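Local coordinates for protein trichosurin (Trichosurus vulpecula, PDB 2RA6) that probably carries small hydrophobic molecules in milk whey, as a dimeric lipocalin whose beta barrel here holds 4-ethylphenol, at residues V32-S36 / F143-F147; D37-E42 / E155-D159; A86-K90 / V99-S103. The protein carries 1 engineered substitution. All blocks are in the same frame, centred on the assembly; numbering follows the deposited sequence.

Contact 1: residues V32-S36 / F143-F147; sequences VLASS and FEEDF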
# COMPACT_ATOMS: atom_id res chain seq x y z
N VAL B 32 -11.92 -13.47 6.72
CA VAL B 32 -10.70 -13.23 7.50
C VAL B 32 -10.33 -11.76 7.47
O VAL B 32 -10.47 -11.09 6.45
CB VAL B 32 -9.50 -14.05 6.96
CG1 VAL B 32 -8.32 -13.95 7.94
CG2 VAL B 32 -9.90 -15.52 6.79
N LEU B 33 -9.89 -11.25 8.61
CA LEU B 33 -9.44 -9.87 8.75
C LEU B 33 -8.02 -9.97 9.30
O LEU B 33 -7.72 -10.88 10.09
CB LEU B 33 -10.32 -9.12 9.75
CG LEU B 33 -11.77 -8.81 9.37
CD1 LEU B 33 -12.50 -8.19 10.56
CD2 LEU B 33 -11.80 -7.87 8.18
N ALA B 34 -7.16 -9.07 8.89
CA ALA B 34 -5.78 -9.06 9.37
C ALA B 34 -5.32 -7.63 9.36
O ALA B 34 -5.72 -6.84 8.50
CB ALA B 34 -4.90 -9.92 8.48
N SER B 35 -4.51 -7.25 10.33
CA SER B 35 -4.05 -5.88 10.39
C SER B 35 -2.74 -5.73 11.13
O SER B 35 -2.40 -6.55 11.98
CB SER B 35 -5.09 -5.00 11.07
OG SER B 35 -4.67 -3.64 11.12
N SER B 36 -2.03 -4.66 10.79
CA SER B 36 -0.78 -4.34 11.44
C SER B 36 -1.08 -3.89 12.87
O SER B 36 -0.22 -3.96 13.75
CB SER B 36 -0.05 -3.24 10.66
OG SER B 36 -0.92 -2.16 10.37
N PHE B 143 -3.65 -16.61 2.19
CA PHE B 143 -3.91 -15.25 2.64
C PHE B 143 -3.16 -14.98 3.94
O PHE B 143 -2.48 -13.96 4.09
CB PHE B 143 -5.41 -15.06 2.89
CG PHE B 143 -5.79 -13.72 3.46
CD1 PHE B 143 -5.91 -12.60 2.64
CD2 PHE B 143 -6.06 -13.59 4.82
CE1 PHE B 143 -6.31 -11.36 3.18
CE2 PHE B 143 -6.46 -12.37 5.36
CZ PHE B 143 -6.59 -11.26 4.54
N GLU B 144 -3.30 -15.90 4.89
CA GLU B 144 -2.65 -15.77 6.19
C GLU B 144 -1.12 -15.80 6.11
O GLU B 144 -0.45 -15.02 6.78
CB GLU B 144 -3.18 -16.86 7.12
CG GLU B 144 -4.58 -16.53 7.63
CD GLU B 144 -5.35 -17.73 8.14
OE1 GLU B 144 -4.72 -18.65 8.69
OE2 GLU B 144 -6.59 -17.74 7.99
N GLU B 145 -0.58 -16.68 5.28
CA GLU B 145 0.87 -16.77 5.13
C GLU B 145 1.42 -15.52 4.45
O GLU B 145 2.49 -15.03 4.81
CB GLU B 145 1.26 -18.01 4.33
CG GLU B 145 0.84 -19.31 5.00
CD GLU B 145 1.39 -20.53 4.29
OE1 GLU B 145 1.34 -20.56 3.04
OE2 GLU B 145 1.86 -21.45 4.98
N ASP B 146 0.69 -15.00 3.47
CA ASP B 146 1.15 -13.79 2.78
C ASP B 146 1.22 -12.64 3.77
O ASP B 146 2.11 -11.79 3.68
CB ASP B 146 0.22 -13.42 1.63
CG ASP B 146 0.37 -14.35 0.45
OD1 ASP B 146 1.46 -14.94 0.29
OD2 ASP B 146 -0.60 -14.48 -0.33
N PHE B 147 0.28 -12.61 4.70
CA PHE B 147 0.26 -11.57 5.72
C PHE B 147 1.45 -11.73 6.65
O PHE B 147 2.21 -10.79 6.88
CB PHE B 147 -1.04 -11.63 6.51
CG PHE B 147 -1.15 -10.59 7.59
CD1 PHE B 147 -1.30 -9.24 7.26
CD2 PHE B 147 -1.08 -10.95 8.93
CE1 PHE B 147 -1.39 -8.27 8.27
CE2 PHE B 147 -1.17 -9.99 9.94
CZ PHE B 147 -1.32 -8.65 9.60
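The methyl group of Ala34 sits squarely over one face of the Phe147 ring, with CB 3.7 Å from the ring centroid and 3° off the ring normal. In this CH-pi contact all six ring carbons lie at nearly equal distance from the methyl. Alanine suits the place because a single methyl lets the strand come close to a flat aromatic face. The same ring turns its edge to the backbone farther along the strand: Phe147 CZ lies 3.4 Å from Ser35 O, near the ring plane, where the slightly positive ring hydrogens can meet a carbonyl oxygen. That oxygen has its hydrogen-bond partner in Asn156.

The pairing belongs to the lipocalin fold, whose helix, here 137-148, lies against the outside of the beta barrel. The local axes of 32-35 and 143-147 run parallel, 10.0 Å apart. One helical turn before Phe147, Phe143 also reaches for the strand; in both phenylalanines CG stands opposite the backbone N (chi1 176° and 180°), which carries the rings outward from the helix. Val32 and Phe143 run past each other head to tail, Val32 CG1 coming within 3.6 Å of Phe143 CE2. The branched valine offers CB and CG1 to the CE2 and CD2 side at a slant. Glu144 crosses Val32 at roughly a right angle and brings mainly its OE2 to the methyl groups, while Ile157 adds apolar cover.

Contact 2: residues D37-E42 / E155-D159; sequences DRSLIE and ENILD. With ZN (zinc ion), chain L.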
# COMPACT_ATOMS: atom_id res chain seq x y z
N ASP B 37 -2.32 -3.44 13.10
CA ASP B 37 -2.76 -3.02 14.43
C ASP B 37 -4.02 -3.80 14.75
O ASP B 37 -5.11 -3.48 14.25
CB ASP B 37 -3.06 -1.52 14.45
CG ASP B 37 -3.31 -0.99 15.85
OD1 ASP B 37 -3.94 -1.70 16.65
OD2 ASP B 37 -2.88 0.14 16.14
N ARG B 38 -3.89 -4.83 15.58
CA ARG B 38 -5.03 -5.68 15.92
C ARG B 38 -6.24 -4.94 16.50
O ARG B 38 -7.37 -5.37 16.29
CB ARG B 38 -4.61 -6.80 16.88
CG ARG B 38 -5.69 -7.85 17.08
CD ARG B 38 -5.11 -9.23 17.35
NE ARG B 38 -4.39 -9.31 18.61
CZ ARG B 38 -4.96 -9.49 19.80
NH1 ARG B 38 -6.28 -9.61 19.89
NH2 ARG B 38 -4.21 -9.55 20.89
N SER B 39 -6.01 -3.85 17.23
CA SER B 39 -7.12 -3.12 17.81
C SER B 39 -8.08 -2.62 16.73
O SER B 39 -9.27 -2.43 16.98
CB SER B 39 -6.62 -1.93 18.65
OG SER B 39 -6.22 -0.85 17.83
N LEU B 40 -7.56 -2.42 15.52
CA LEU B 40 -8.38 -1.93 14.42
C LEU B 40 -9.44 -2.93 13.98
O LEU B 40 -10.49 -2.53 13.47
CB LEU B 40 -7.51 -1.60 13.21
CG LEU B 40 -6.55 -0.42 13.36
CD1 LEU B 40 -5.73 -0.28 12.09
CD2 LEU B 40 -7.34 0.86 13.64
N ILE B 41 -9.18 -4.22 14.18
CA ILE B 41 -10.13 -5.24 13.77
C ILE B 41 -10.76 -6.04 14.91
O ILE B 41 -11.53 -6.97 14.67
CB ILE B 41 -9.50 -6.22 12.75
CG1 ILE B 41 -8.19 -6.80 13.29
CG2 ILE B 41 -9.25 -5.48 11.43
CD1 ILE B 41 -7.58 -7.89 12.40
N GLU B 42 -10.43 -5.67 16.14
CA GLU B 42 -11.00 -6.33 17.31
C GLU B 42 -12.32 -5.64 17.61
O GLU B 42 -12.69 -4.68 16.94
CB GLU B 42 -10.08 -6.20 18.52
CG GLU B 42 -8.77 -6.96 18.42
CD GLU B 42 -7.90 -6.79 19.67
OE1 GLU B 42 -8.35 -7.18 20.76
OE2 GLU B 42 -6.78 -6.26 19.55
N GLU B 155 -1.20 -13.82 15.54
CA GLU B 155 -2.21 -13.26 16.42
C GLU B 155 -2.93 -12.06 15.83
O GLU B 155 -4.01 -11.69 16.29
CB GLU B 155 -1.57 -12.86 17.76
CG GLU B 155 -0.97 -14.02 18.52
CD GLU B 155 -0.09 -13.56 19.67
OE1 GLU B 155 0.93 -12.89 19.41
OE2 GLU B 155 -0.43 -13.87 20.84
N ASN B 156 -2.34 -11.45 14.80
CA ASN B 156 -2.94 -10.29 14.15
C ASN B 156 -3.90 -10.67 13.04
O ASN B 156 -4.37 -9.81 12.30
CB ASN B 156 -1.85 -9.37 13.61
CG ASN B 156 -1.27 -8.48 14.69
OD1 ASN B 156 -1.04 -8.91 15.81
ND2 ASN B 156 -1.02 -7.22 14.34
N ILE B 157 -4.18 -11.96 12.93
CA ILE B 157 -5.10 -12.48 11.93
C ILE B 157 -6.33 -12.98 12.67
O ILE B 157 -6.21 -13.72 13.65
CB ILE B 157 -4.48 -13.66 11.15
CG1 ILE B 157 -3.27 -13.19 10.36
CG2 ILE B 157 -5.53 -14.28 10.23
CD1 ILE B 157 -2.43 -14.32 9.78
N LEU B 158 -7.50 -12.56 12.22
CA LEU B 158 -8.75 -12.98 12.85
C LEU B 158 -9.63 -13.68 11.82
O LEU B 158 -10.15 -13.04 10.92
CB LEU B 158 -9.50 -11.79 13.43
CG LEU B 158 -8.77 -11.02 14.54
CD1 LEU B 158 -9.64 -9.86 15.01
CD2 LEU B 158 -8.47 -11.96 15.70
N ASP B 159 -9.78 -14.99 11.97
CA ASP B 159 -10.63 -15.76 11.07
C ASP B 159 -12.00 -15.66 11.72
O ASP B 159 -12.25 -16.29 12.75
CB ASP B 159 -10.18 -17.22 11.05
CG ASP B 159 -11.01 -18.08 10.11
OD1 ASP B 159 -12.18 -17.74 9.86
OD2 ASP B 159 -10.49 -19.11 9.63
ZN ZN L . -3.27 1.06 17.87
O HOH W 1 -1.64 -8.59 18.67
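With no direct hydrogen bond between the two segments, their polar link is a single water held by Arg38 and Asn156. Arg38 NE donates to it in the guanidinium plane over 2.8 Å, and it donates to Asn156 OD1 at 2.9 Å. The amide suits this place: OD1 receives the water while ND2 bonds to Ser35 O. Glu42 OE2 lies over one guanidinium face; Glu42 OE1 is 3.3 Å from Arg38 NH1 but well out of plane, so no N-H points at it and the pair is one of charges.

Next to this polar group, Ile41 and Leu158 cross obliquely, with Ile41 CG1 3.8 Å from Leu158 CD1. A chi1 of 53°, setting CG1 between backbone N and carbonyl carbon, directs this arm of Ile41 to Leu158 and brings CD1 within 3.7 Å of Asn156 O; branched apolar chains suit such packing. Asp37 has its CB directed away from 155-159, and its carboxylate binds the zinc ion through OD2 at 2.0 Å; OD1 accepts a 2.7 Å hydrogen bond from Ser39 OG, which helps fix the carboxylate.

The loop after strand 29-35 packs against strand 157-159, with Leu33 and Phe47 touching Ile41, while Ile157 turns to helix 137-148.

Contact 3: residues A86-K90 / V99-S103; sequences ARQFK and VYYES. Engineered in segment 99-103: Glu102 (natural residue Gly).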
# COMPACT_ATOMS: atom_id res chain seq x y z
N ALA B 86 -6.07 0.62 -12.44
CA ALA B 86 -7.04 -0.45 -12.26
C ALA B 86 -6.81 -1.13 -10.91
O ALA B 86 -5.69 -1.13 -10.39
CB ALA B 86 -6.93 -1.46 -13.39
N ARG B 87 -7.88 -1.70 -10.37
CA ARG B 87 -7.86 -2.40 -9.09
C ARG B 87 -7.43 -1.55 -7.90
O ARG B 87 -7.28 -2.07 -6.79
CB ARG B 87 -6.99 -3.66 -9.18
CG ARG B 87 -5.51 -3.43 -9.00
CD ARG B 87 -4.72 -4.71 -9.27
NE ARG B 87 -3.29 -4.50 -9.03
CZ ARG B 87 -2.76 -4.24 -7.84
NH1 ARG B 87 -3.55 -4.15 -6.78
NH2 ARG B 87 -1.45 -4.07 -7.72
N GLN B 88 -7.21 -0.26 -8.12
CA GLN B 88 -6.83 0.64 -7.03
C GLN B 88 -7.98 1.61 -6.81
O GLN B 88 -8.50 2.19 -7.76
CB GLN B 88 -5.56 1.42 -7.37
CG GLN B 88 -4.99 2.17 -6.17
CD GLN B 88 -3.79 3.01 -6.52
OE1 GLN B 88 -2.98 2.63 -7.36
NE2 GLN B 88 -3.65 4.16 -5.86
N PHE B 89 -8.36 1.80 -5.55
CA PHE B 89 -9.45 2.70 -5.21
C PHE B 89 -9.07 3.62 -4.07
O PHE B 89 -8.08 3.40 -3.38
CB PHE B 89 -10.68 1.88 -4.81
CG PHE B 89 -11.10 0.88 -5.84
CD1 PHE B 89 -12.05 1.21 -6.80
CD2 PHE B 89 -10.52 -0.39 -5.87
CE1 PHE B 89 -12.41 0.29 -7.79
CE2 PHE B 89 -10.88 -1.32 -6.85
CZ PHE B 89 -11.82 -0.98 -7.81
N LYS B 90 -9.85 4.68 -3.90
CA LYS B 90 -9.63 5.63 -2.81
C LYS B 90 -10.88 5.63 -1.93
O LYS B 90 -12.00 5.66 -2.43
CB LYS B 90 -9.37 7.03 -3.37
CG LYS B 90 -10.39 7.50 -4.39
CD LYS B 90 -9.97 8.84 -5.00
CE LYS B 90 -10.92 9.27 -6.10
NZ LYS B 90 -10.52 10.58 -6.68
N VAL B 99 -6.91 1.65 -1.45
CA VAL B 99 -7.45 0.30 -1.45
C VAL B 99 -7.05 -0.47 -2.69
O VAL B 99 -7.22 0.01 -3.81
CB VAL B 99 -8.99 0.34 -1.39
CG1 VAL B 99 -9.55 -1.07 -1.31
CG2 VAL B 99 -9.46 1.17 -0.19
N TYR B 100 -6.52 -1.67 -2.50
CA TYR B 100 -6.12 -2.50 -3.63
C TYR B 100 -6.88 -3.82 -3.64
O TYR B 100 -6.99 -4.49 -2.62
CB TYR B 100 -4.61 -2.79 -3.60
CG TYR B 100 -3.73 -1.59 -3.83
CD1 TYR B 100 -3.39 -0.74 -2.78
CD2 TYR B 100 -3.24 -1.30 -5.10
CE1 TYR B 100 -2.58 0.38 -3.00
CE2 TYR B 100 -2.43 -0.19 -5.33
CZ TYR B 100 -2.10 0.64 -4.27
OH TYR B 100 -1.31 1.74 -4.50
N TYR B 101 -7.42 -4.17 -4.80
CA TYR B 101 -8.16 -5.40 -4.97
C TYR B 101 -7.30 -6.46 -5.66
O TYR B 101 -6.55 -6.14 -6.59
CB TYR B 101 -9.41 -5.15 -5.83
CG TYR B 101 -10.02 -6.41 -6.41
CD1 TYR B 101 -10.76 -7.28 -5.61
CD2 TYR B 101 -9.87 -6.72 -7.75
CE1 TYR B 101 -11.33 -8.44 -6.14
CE2 TYR B 101 -10.44 -7.87 -8.30
CZ TYR B 101 -11.17 -8.72 -7.49
OH TYR B 101 -11.75 -9.84 -8.03
N GLU B 102 -7.40 -7.70 -5.19
CA GLU B 102 -6.66 -8.82 -5.78
C GLU B 102 -7.48 -10.11 -5.66
O GLU B 102 -8.24 -10.28 -4.71
CB GLU B 102 -5.34 -9.06 -5.03
CG GLU B 102 -4.43 -7.85 -4.87
CD GLU B 102 -3.14 -8.18 -4.14
OE1 GLU B 102 -3.20 -8.90 -3.11
OE2 GLU B 102 -2.07 -7.72 -4.58
N SER B 103 -7.34 -11.00 -6.64
CA SER B 103 -8.01 -12.30 -6.62
C SER B 103 -7.65 -13.16 -7.82
O SER B 103 -7.82 -12.73 -8.96
CB SER B 103 -9.53 -12.19 -6.56
OG SER B 103 -10.10 -13.50 -6.52
O HOH W 2 -2.26 -5.13 -4.79
O HOH W 3 -0.46 2.21 -7.28
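Three backbone hydrogen bonds join Arg87 and Phe89 to Val99 and Tyr101 in an antiparallel hairpin. Phe89 and Val99 form a hydrogen-bonded pair, with Phe89 N to Val99 O at 2.7 Å and Val99 N to Phe89 O at 2.9 Å. Gln88 and Tyr100 make the adjoining non-hydrogen-bonded pair, and beyond it Tyr101 N donates to Arg87 O.

Gln88 runs alongside Tyr100, both reaching out in one direction, amide and ring 35° apart. Gln88 CG sits over one face of the Tyr100 ring, toward its rim, 4.0 Å from the centroid in a CH-pi contact. Glutamine fits: its methylenes pack on the ring while its amide serves polar bonds. Arg87 CG lies between backbone N and carbonyl carbon (chi1 83°); from there the chain extends past Tyr101 O, buried without a partner, to bring NH1 3.3 Å from Tyr100 CD2 at the ring edge. Phe89 CB lies 4.1 Å from Val99 CB on the opposite face.

One water donates to Gln88 OE1 and accepts from Tyr100 OH. Another takes a weak bond from Arg87 NH1 and lies 2.6 Å from OE2 of the engineered Glu102, which also accepts from NE2 of Gln88 of the second subunit.

Tyr100 stacks on Tyr100 of the second subunit, placing the Gln88 and Tyr100 face at the dimer interface. Strands 72-82 and 109-118 flank the hairpin; Phe89 and Val99 face the ligand pocket, among its residues Ala80, Phe112 and Phe114.

In the fold
Contacts 1 and 2 are continuous: their centres are 9 Å apart, and Leu33 O lies 2.7 Å from Leu158 N in a probable hydrogen bond that joins strand 29-35 to strand 157-159. Ile157 completes the join by packing on Phe147 of the helix. Contact 3 belongs to the same sheet but stands apart, its centre about 16 Å from that of contact 1 and 21 Å from that of contact 2, on the other side of the chain's centre from contact 2. Of contacts 2 and 3 it lies nearer the ligand: the Val99 side chain is about 5 Å from 4-ethylphenol, against about 11 Å for that of Ile41 in contact 2.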